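Local coordinates for protein RNA 2'-o-ribose methyltransferase (Thermus thermophilus, PDB 1IPA) that probably methylates the 2'-O of riboses in RNA, as a knotted methyltransferase of the TrmH (SpoU) family with a separate substrate-binding domain, at residues Thr6-Pro9 with Arg10-Glu13; Gly55-Asn58 with Pro59-Gln63; Glu78-Glu81 with Ala82-Lys85. One frame throughout, in Å; residues are numbered along the deposited sequence.

Contact 1 (Thr6-Pro9 with Arg10-Glu13)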
ATOM      1  N   THR A   6      15.220 -10.643 -23.841  1.00 45.10           N
ATOM      2  CA  THR A   6      14.091 -10.928 -22.969  1.00 44.79           C
ATOM      3  C   THR A   6      13.773 -12.423 -23.010  1.00 44.54           C
ATOM      4  O   THR A   6      13.031 -12.936 -22.172  1.00 43.46           O
ATOM      5  CB  THR A   6      12.843 -10.113 -23.392  1.00 45.33           C
ATOM      6  OG1 THR A   6      12.444 -10.492 -24.713  1.00 46.81           O
ATOM      7  CG2 THR A   6      13.156  -8.618 -23.385  1.00 46.12           C
ATOM      8  N   ALA A   7      14.355 -13.116 -23.988  1.00 43.50           N
ATOM      9  CA  ALA A   7      14.148 -14.549 -24.159  1.00 41.58           C
ATOM     10  C   ALA A   7      15.093 -15.340 -23.266  1.00 41.24           C
ATOM     11  O   ALA A   7      14.918 -16.545 -23.081  1.00 41.01           O
ATOM     12  CB  ALA A   7      14.364 -14.937 -25.618  1.00 42.70           C
ATOM     13  N   ASN A   8      16.095 -14.656 -22.721  1.00 39.32           N
ATOM     14  CA  ASN A   8      17.069 -15.275 -21.830  1.00 38.78           C
ATOM     15  C   ASN A   8      16.297 -16.008 -20.728  1.00 38.50           C
ATOM     16  O   ASN A   8      15.490 -15.408 -20.022  1.00 37.70           O
ATOM     17  CB  ASN A   8      17.973 -14.190 -21.236  1.00 40.12           C
ATOM     18  CG  ASN A   8      19.119 -14.757 -20.425  1.00 43.25           C
ATOM     19  OD1 ASN A   8      18.921 -15.330 -19.352  1.00 45.17           O
ATOM     20  ND2 ASN A   8      20.335 -14.597 -20.936  1.00 43.77           N
ATOM     21  N   PRO A   9      16.542 -17.318 -20.568  1.00 38.41           N
ATOM     22  CA  PRO A   9      15.863 -18.142 -19.555  1.00 37.79           C
ATOM     23  C   PRO A   9      15.797 -17.540 -18.152  1.00 36.60           C
ATOM     24  O   PRO A   9      14.813 -17.731 -17.437  1.00 35.40           O
ATOM     25  CB  PRO A   9      16.639 -19.463 -19.604  1.00 37.12           C
ATOM     26  CG  PRO A   9      17.990 -19.049 -20.090  1.00 37.51           C
ATOM     27  CD  PRO A   9      17.664 -18.058 -21.168  1.00 36.94           C
ATOM     28  N   ARG A  10      16.838 -16.813 -17.762  1.00 34.84           N
ATOM     29  CA  ARG A  10      16.852 -16.190 -16.450  1.00 33.71           C
ATOM     30  C   ARG A  10      15.797 -15.097 -16.391  1.00 34.03           C
ATOM     31  O   ARG A  10      15.140 -14.910 -15.369  1.00 34.90           O
ATOM     32  CB  ARG A  10      18.227 -15.588 -16.152  1.00 35.08           C
ATOM     33  CG  ARG A  10      18.328 -14.938 -14.779  1.00 38.51           C
ATOM     34  CD  ARG A  10      17.528 -15.736 -13.755  1.00 43.55           C
ATOM     35  NE  ARG A  10      17.797 -15.352 -12.371  1.00 48.35           N
ATOM     36  CZ  ARG A  10      17.083 -15.779 -11.333  1.00 50.56           C
ATOM     37  NH1 ARG A  10      16.052 -16.597 -11.527  1.00 50.30           N
ATOM     38  NH2 ARG A  10      17.407 -15.411 -10.099  1.00 50.17           N
ATOM     39  N   ILE A  11      15.640 -14.381 -17.496  1.00 31.74           N
ATOM     40  CA  ILE A  11      14.673 -13.306 -17.578  1.00 31.27           C
ATOM     41  C   ILE A  11      13.252 -13.850 -17.705  1.00 31.07           C
ATOM     42  O   ILE A  11      12.293 -13.219 -17.265  1.00 31.86           O
ATOM     43  CB  ILE A  11      14.977 -12.374 -18.770  1.00 30.49           C
ATOM     44  CG1 ILE A  11      16.412 -11.860 -18.678  1.00 27.59           C
ATOM     45  CG2 ILE A  11      13.994 -11.212 -18.784  1.00 31.32           C
ATOM     46  CD1 ILE A  11      16.793 -11.298 -17.318  1.00 29.00           C
ATOM     47  N   LYS A  12      13.112 -15.020 -18.307  1.00 30.73           N
ATOM     48  CA  LYS A  12      11.795 -15.622 -18.443  1.00 32.03           C
ATOM     49  C   LYS A  12      11.312 -16.083 -17.068  1.00 31.08           C
ATOM     50  O   LYS A  12      10.114 -16.047 -16.774  1.00 31.05           O
ATOM     51  CB  LYS A  12      11.857 -16.803 -19.416  1.00 35.75           C
ATOM     52  CG  LYS A  12      12.149 -16.372 -20.852  1.00 40.31           C
ATOM     53  CD  LYS A  12      12.430 -17.550 -21.777  1.00 43.43           C
ATOM     54  CE  LYS A  12      11.204 -18.405 -22.026  1.00 43.86           C
ATOM     55  NZ  LYS A  12      11.502 -19.437 -23.064  1.00 45.01           N
ATOM     56  N   GLU A  13      12.248 -16.502 -16.221  1.00 29.69           N
ATOM     57  CA  GLU A  13      11.905 -16.957 -14.881  1.00 31.60           C
ATOM     58  C   GLU A  13      11.494 -15.781 -13.999  1.00 30.43           C
ATOM     59  O   GLU A  13      10.553 -15.879 -13.226  1.00 30.28           O
ATOM     60  CB  GLU A  13      13.084 -17.691 -14.243  1.00 33.11           C
ATOM     61  CG  GLU A  13      12.703 -18.512 -13.023  1.00 38.12           C
ATOM     62  CD  GLU A  13      13.867 -19.322 -12.466  1.00 42.29           C
ATOM     63  OE1 GLU A  13      13.618 -20.420 -11.911  1.00 45.86           O
ATOM     64  OE2 GLU A  13      15.026 -18.862 -12.570  1.00 41.91           O
TER

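Contact 2 (Gly55-Asn58 with Pro59-Gln63)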
ATOM      1  N   GLY A  55      23.300   0.825 -19.161  1.00 43.02           N
ATOM      2  CA  GLY A  55      23.558   2.226 -19.451  1.00 43.45           C
ATOM      3  C   GLY A  55      23.863   3.077 -18.226  1.00 44.55           C
ATOM      4  O   GLY A  55      23.946   4.301 -18.325  1.00 45.18           O
ATOM      5  N   GLY A  56      24.035   2.439 -17.072  1.00 44.77           N
ATOM      6  CA  GLY A  56      24.336   3.173 -15.855  1.00 45.48           C
ATOM      7  C   GLY A  56      23.158   3.406 -14.918  1.00 45.98           C
ATOM      8  O   GLY A  56      21.999   3.183 -15.272  1.00 45.81           O
ATOM      9  N   LEU A  57      23.463   3.876 -13.713  1.00 45.63           N
ATOM     10  CA  LEU A  57      22.448   4.144 -12.700  1.00 44.20           C
ATOM     11  C   LEU A  57      22.490   5.615 -12.288  1.00 44.96           C
ATOM     12  O   LEU A  57      23.523   6.267 -12.434  1.00 46.09           O
ATOM     13  CB  LEU A  57      22.718   3.260 -11.483  1.00 42.96           C
ATOM     14  CG  LEU A  57      22.869   1.769 -11.800  1.00 40.56           C
ATOM     15  CD1 LEU A  57      23.303   1.004 -10.562  1.00 38.80           C
ATOM     16  CD2 LEU A  57      21.547   1.243 -12.330  1.00 39.75           C
ATOM     17  N   ASN A  58      21.378   6.147 -11.785  1.00 44.94           N
ATOM     18  CA  ASN A  58      21.374   7.537 -11.340  1.00 44.26           C
ATOM     19  C   ASN A  58      22.006   7.574  -9.944  1.00 44.69           C
ATOM     20  O   ASN A  58      22.238   6.524  -9.340  1.00 44.05           O
ATOM     21  CB  ASN A  58      19.950   8.119 -11.320  1.00 43.70           C
ATOM     22  CG  ASN A  58      18.986   7.309 -10.474  1.00 42.53           C
ATOM     23  OD1 ASN A  58      19.289   6.938  -9.340  1.00 42.89           O
ATOM     24  ND2 ASN A  58      17.806   7.045 -11.021  1.00 40.77           N
ATOM     25  N   PRO A  59      22.304   8.775  -9.418  1.00 44.82           N
ATOM     26  CA  PRO A  59      22.920   8.925  -8.094  1.00 44.75           C
ATOM     27  C   PRO A  59      22.281   8.098  -6.987  1.00 44.66           C
ATOM     28  O   PRO A  59      22.969   7.364  -6.273  1.00 42.75           O
ATOM     29  CB  PRO A  59      22.805  10.423  -7.832  1.00 45.47           C
ATOM     30  CG  PRO A  59      22.946  10.999  -9.206  1.00 45.74           C
ATOM     31  CD  PRO A  59      22.060  10.096 -10.028  1.00 45.19           C
ATOM     32  N   GLU A  60      20.965   8.228  -6.841  1.00 45.50           N
ATOM     33  CA  GLU A  60      20.240   7.493  -5.815  1.00 45.47           C
ATOM     34  C   GLU A  60      20.384   5.992  -6.026  1.00 43.66           C
ATOM     35  O   GLU A  60      20.692   5.256  -5.092  1.00 41.84           O
ATOM     36  CB  GLU A  60      18.763   7.891  -5.815  1.00 46.94           C
ATOM     37  CG  GLU A  60      17.907   7.045  -4.888  1.00 50.28           C
ATOM     38  CD  GLU A  60      16.543   7.655  -4.619  1.00 52.52           C
ATOM     39  OE1 GLU A  60      15.983   8.307  -5.532  1.00 54.19           O
ATOM     40  OE2 GLU A  60      16.026   7.469  -3.494  1.00 52.29           O
ATOM     41  N   GLU A  61      20.167   5.542  -7.255  1.00 42.39           N
ATOM     42  CA  GLU A  61      20.299   4.127  -7.566  1.00 43.60           C
ATOM     43  C   GLU A  61      21.722   3.657  -7.296  1.00 44.10           C
ATOM     44  O   GLU A  61      21.957   2.491  -6.985  1.00 43.09           O
ATOM     45  CB  GLU A  61      19.937   3.875  -9.028  1.00 42.17           C
ATOM     46  CG  GLU A  61      18.452   3.850  -9.280  1.00 43.22           C
ATOM     47  CD  GLU A  61      18.115   3.920 -10.750  1.00 42.79           C
ATOM     48  OE1 GLU A  61      16.947   3.683 -11.106  1.00 42.90           O
ATOM     49  OE2 GLU A  61      19.018   4.221 -11.553  1.00 45.18           O
ATOM     50  N   GLN A  62      22.670   4.581  -7.406  1.00 46.99           N
ATOM     51  CA  GLN A  62      24.074   4.268  -7.182  1.00 49.61           C
ATOM     52  C   GLN A  62      24.387   4.053  -5.698  1.00 49.77           C
ATOM     53  O   GLN A  62      25.142   3.144  -5.345  1.00 50.81           O
ATOM     54  CB  GLN A  62      24.953   5.391  -7.746  1.00 51.74           C
ATOM     55  CG  GLN A  62      26.400   4.985  -7.998  1.00 54.72           C
ATOM     56  CD  GLN A  62      26.530   3.913  -9.078  1.00 57.94           C
ATOM     57  OE1 GLN A  62      26.089   4.102 -10.219  1.00 58.61           O
ATOM     58  NE2 GLN A  62      27.142   2.783  -8.723  1.00 57.06           N
ATOM     59  N   GLN A  63      23.815   4.880  -4.826  1.00 49.29           N
ATOM     60  CA  GLN A  63      24.069   4.720  -3.401  1.00 50.35           C
ATOM     61  C   GLN A  63      23.332   3.511  -2.838  1.00 50.65           C
ATOM     62  O   GLN A  63      23.770   2.925  -1.849  1.00 50.06           O
ATOM     63  CB  GLN A  63      23.710   5.997  -2.620  1.00 50.21           C
ATOM     64  CG  GLN A  63      22.252   6.448  -2.661  1.00 53.54           C
ATOM     65  CD  GLN A  63      21.386   5.810  -1.580  1.00 53.03           C
ATOM     66  OE1 GLN A  63      21.860   5.486  -0.493  1.00 53.35           O
ATOM     67  NE2 GLN A  63      20.102   5.655  -1.871  1.00 54.60           N
TER
HETATM   68  O   HOH W   1      25.917   7.160 -10.453  1.00 55.03           O

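Contact 3 (Glu78-Glu81 with Ala82-Lys85)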
ATOM      1  N   GLU A  78      24.044  -7.332 -15.232  1.00 45.63           N
ATOM      2  CA  GLU A  78      24.089  -6.124 -16.031  1.00 43.75           C
ATOM      3  C   GLU A  78      23.035  -6.445 -17.082  1.00 41.37           C
ATOM      4  O   GLU A  78      23.156  -7.427 -17.812  1.00 39.45           O
ATOM      5  CB  GLU A  78      25.471  -5.948 -16.652  1.00 46.74           C
ATOM      6  CG  GLU A  78      25.706  -4.601 -17.303  1.00 49.29           C
ATOM      7  CD  GLU A  78      27.182  -4.326 -17.526  1.00 52.01           C
ATOM      8  OE1 GLU A  78      27.849  -5.151 -18.196  1.00 52.75           O
ATOM      9  OE2 GLU A  78      27.673  -3.290 -17.024  1.00 51.83           O
ATOM     10  N   VAL A  79      22.002  -5.616 -17.152  1.00 38.08           N
ATOM     11  CA  VAL A  79      20.891  -5.862 -18.055  1.00 36.77           C
ATOM     12  C   VAL A  79      20.562  -4.729 -19.028  1.00 36.58           C
ATOM     13  O   VAL A  79      20.948  -3.582 -18.815  1.00 36.45           O
ATOM     14  CB  VAL A  79      19.649  -6.212 -17.200  1.00 36.33           C
ATOM     15  CG1 VAL A  79      18.380  -6.001 -17.974  1.00 38.30           C
ATOM     16  CG2 VAL A  79      19.751  -7.651 -16.724  1.00 35.60           C
ATOM     17  N   SER A  80      19.840  -5.066 -20.096  1.00 36.09           N
ATOM     18  CA  SER A  80      19.440  -4.094 -21.105  1.00 36.77           C
ATOM     19  C   SER A  80      18.098  -3.459 -20.752  1.00 39.02           C
ATOM     20  O   SER A  80      17.364  -3.953 -19.887  1.00 39.55           O
ATOM     21  CB  SER A  80      19.339  -4.760 -22.482  1.00 36.53           C
ATOM     22  OG  SER A  80      18.132  -5.492 -22.623  1.00 39.56           O
ATOM     23  N   GLU A  81      17.778  -2.363 -21.433  1.00 38.35           N
ATOM     24  CA  GLU A  81      16.537  -1.639 -21.200  1.00 38.49           C
ATOM     25  C   GLU A  81      15.310  -2.485 -21.534  1.00 38.13           C
ATOM     26  O   GLU A  81      14.320  -2.479 -20.802  1.00 37.75           O
ATOM     27  CB  GLU A  81      16.525  -0.352 -22.031  1.00 40.21           C
ATOM     28  CG  GLU A  81      15.303   0.522 -21.814  1.00 44.19           C
ATOM     29  CD  GLU A  81      15.341   1.798 -22.636  1.00 46.86           C
ATOM     30  OE1 GLU A  81      14.434   2.638 -22.466  1.00 48.03           O
ATOM     31  OE2 GLU A  81      16.273   1.958 -23.453  1.00 47.77           O
ATOM     32  N   ALA A  82      15.376  -3.215 -22.641  1.00 36.71           N
ATOM     33  CA  ALA A  82      14.263  -4.055 -23.050  1.00 36.11           C
ATOM     34  C   ALA A  82      13.945  -5.108 -21.987  1.00 35.13           C
ATOM     35  O   ALA A  82      12.794  -5.494 -21.819  1.00 37.19           O
ATOM     36  CB  ALA A  82      14.578  -4.722 -24.378  1.00 35.78           C
ATOM     37  N   VAL A  83      14.970  -5.568 -21.277  1.00 33.02           N
ATOM     38  CA  VAL A  83      14.793  -6.564 -20.230  1.00 31.96           C
ATOM     39  C   VAL A  83      14.186  -5.947 -18.972  1.00 31.42           C
ATOM     40  O   VAL A  83      13.267  -6.516 -18.388  1.00 30.58           O
ATOM     41  CB  VAL A  83      16.128  -7.239 -19.877  1.00 31.82           C
ATOM     42  CG1 VAL A  83      15.999  -8.020 -18.580  1.00 32.48           C
ATOM     43  CG2 VAL A  83      16.536  -8.173 -21.001  1.00 31.87           C
ATOM     44  N   LEU A  84      14.693  -4.790 -18.553  1.00 30.40           N
ATOM     45  CA  LEU A  84      14.142  -4.120 -17.372  1.00 31.07           C
ATOM     46  C   LEU A  84      12.678  -3.769 -17.620  1.00 31.56           C
ATOM     47  O   LEU A  84      11.841  -3.867 -16.727  1.00 32.08           O
ATOM     48  CB  LEU A  84      14.920  -2.840 -17.059  1.00 27.69           C
ATOM     49  CG  LEU A  84      16.348  -3.020 -16.543  1.00 26.21           C
ATOM     50  CD1 LEU A  84      17.035  -1.669 -16.480  1.00 23.47           C
ATOM     51  CD2 LEU A  84      16.326  -3.699 -15.180  1.00 24.06           C
ATOM     52  N   LYS A  85      12.384  -3.366 -18.849  1.00 33.97           N
ATOM     53  CA  LYS A  85      11.037  -2.992 -19.251  1.00 34.69           C
ATOM     54  C   LYS A  85      10.130  -4.199 -19.171  1.00 34.43           C
ATOM     55  O   LYS A  85       8.948  -4.076 -18.857  1.00 35.65           O
ATOM     56  CB  LYS A  85      11.067  -2.423 -20.677  1.00 36.88           C
ATOM     57  CG  LYS A  85       9.713  -2.175 -21.316  1.00 39.60           C
ATOM     58  CD  LYS A  85       9.816  -1.096 -22.412  1.00 45.57           C
ATOM     59  CE  LYS A  85      10.815  -1.441 -23.535  1.00 45.93           C
ATOM     60  NZ  LYS A  85      10.352  -2.549 -24.430  1.00 45.83           N
TER

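Contact 1 (Thr6-Pro9 with Arg10-Glu13)
Asn8 caps the start of helix 9-15 with its own side-chain amide: OD1 accepts the backbone N-H of Arg10 at 3.0 Å, the N-H lying in the amide plane and on a lone pair of the oxygen. The same carbonyl oxygen rests against the first side-chain carbon of the arginine, Asn8 OD1 to Arg10 CB being 3.3 Å. CG of Asn8 stands anti to its main-chain N (chi1 -173°), which brings OD1 beside the N-H of Arg10 at the flank of the helix start. The backbone carbonyl of Asn8 serves the next residues: Lys12 N donates to Asn8 O at 3.0 Å, and Ile11 N makes a weak, bent bond to the same atom. One turn is thus closed by an N-cap residue followed by proline, whose lack of an N-H costs nothing at the first helical position; Pro9 O then takes Glu13 N at 3.1 Å. With an alanine in place of Asn8, the N-H of Arg10 would probably be left without its side-chain acceptor and the helix start would be less firmly fixed. Beside the cap, the aliphatic part of Lys12 folds back on the incoming loop, where its CD lies 3.0 Å from Ala7 O. Ile11 sets CG1 against Asn8 CB at 3.8 Å and turns its CG2 to the carbonyl of Thr6. Further out, Arg10 reaches along the helix to a salt bridge, NH1 to Glu13 OE2 at 2.7 Å, while its NH2 is bound by Gln49. Ile11 also packs on Ile3 of strand 2-3 and on Leu87 of helix 81-87.

Contact 2 (Gly55-Asn58 with Pro59-Gln63)
Three direct hydrogen bonds join Asn58 to the first turn of helix 59-66. Glu61 N donates to Asn58 OD1 at 2.7 Å, nearly along the C=O axis and almost straight. In return Asn58 N donates to Glu61 OE2 at 3.1 Å, meeting the carboxylate on its anti side and 25° out of its plane. Gln62 N closes the backbone turn on Asn58 O at 2.8 Å. CG of Asn58 sits between its own N and carbonyl carbon (chi1 56°), which places OD1 before the N-H of Glu61. The amide lies face on the carboxylate, their planes 19° apart and Asn58 CG 3.3 Å from Glu61 OE2, with no hydrogen bond between the two groups. The other carboxylate oxygen, Glu61 OE1, is taken by the N-H of Gly95, so both carboxylate oxygens accept a backbone N-H. A water adds an indirect link, donating to both Leu57 O and Gln62 OE1. Van der Waals contact is slight: Leu57 CB lies 3.8 Å from Glu61 CB and 3.7 Å from the amide oxygen Gln62 OE1, the leucine running across both chains. The reciprocal bonds between N-cap Asn58 and Glu61, three residues on, make a capping box, which begins the helix following strand 47-53 in the probable substrate-binding domain.

Contact 3 (Glu78-Glu81 with Ala82-Lys85)
Ser80 caps helix 81-87 toward Val83 and Leu84, at the turn where strand 75-79 of the mixed sheet in the probable substrate-binding domain passes into the helix; it is the N-cap residue. Backbone bonds do most of the work. Leu84 N donates to Ser80 O at 3.1 Å, close to straight (164°) and in the carbonyl plane, and Lys85 N follows with Glu81 O at 2.9 Å, its N-H tilted 19° from the plane of that carbonyl. Val83 N also leans on Ser80 O, but weakly.

The side-chain cap is weaker than the two stronger of these. Ser80 OG, placed between its own N and carbonyl carbon (chi1 79°), accepts from Val83 N at 3.4 Å, a long, weak bond. The firmer partner of this buried hydroxyl is the carbonyl of Thr4, in the loop just after strand 2-3, so the serine ties the helix start to the edge of the sheet. Strand pairing continues that tie: the backbones of Glu78 and Ser80 bond with Ile3, and that of Val79 with Val52 and Glu54.

Apolar packing across the turn rests on Val79 and Leu84, whose CG1 and CG face each other; Val79 also comes up to Val83, but that pair is modelled too close and is doubtful in detail. Lys85 sets its CB on the carbonyl of the first helical residue, 3.3 Å from Glu81 O. Glu81 and Leu84 both touch Trp53 on strand 47-53, which sets the helix against that strand. Leu84 also lays its branch carbon over the first carbonyl of the turn and beside the valine, CG lying 3.6 Å from Ser80 O and 3.9 Å from Val79 CG1.

The three contacts are helix starts, in series along the chain, each opened by a polar N-cap residue, in the probable substrate-binding domain. Contacts 1 and 3 pack directly, their centres about 11 Å apart: the loop before helix 9-15 packs on helix 81-87 through Thr6 CG2, 3.5 Å from Ala82 O, and the two helices meet through Ile11 CD1, 3.6 Å from Val83 CG1. Contact 2 stands apart, its nearest atoms about 5 Å from contact 3 and about 14 Å from contact 1, with helix 59-66 leading on to strand 75-79. All three centres lie 25 to 29 Å from the centre of the chain.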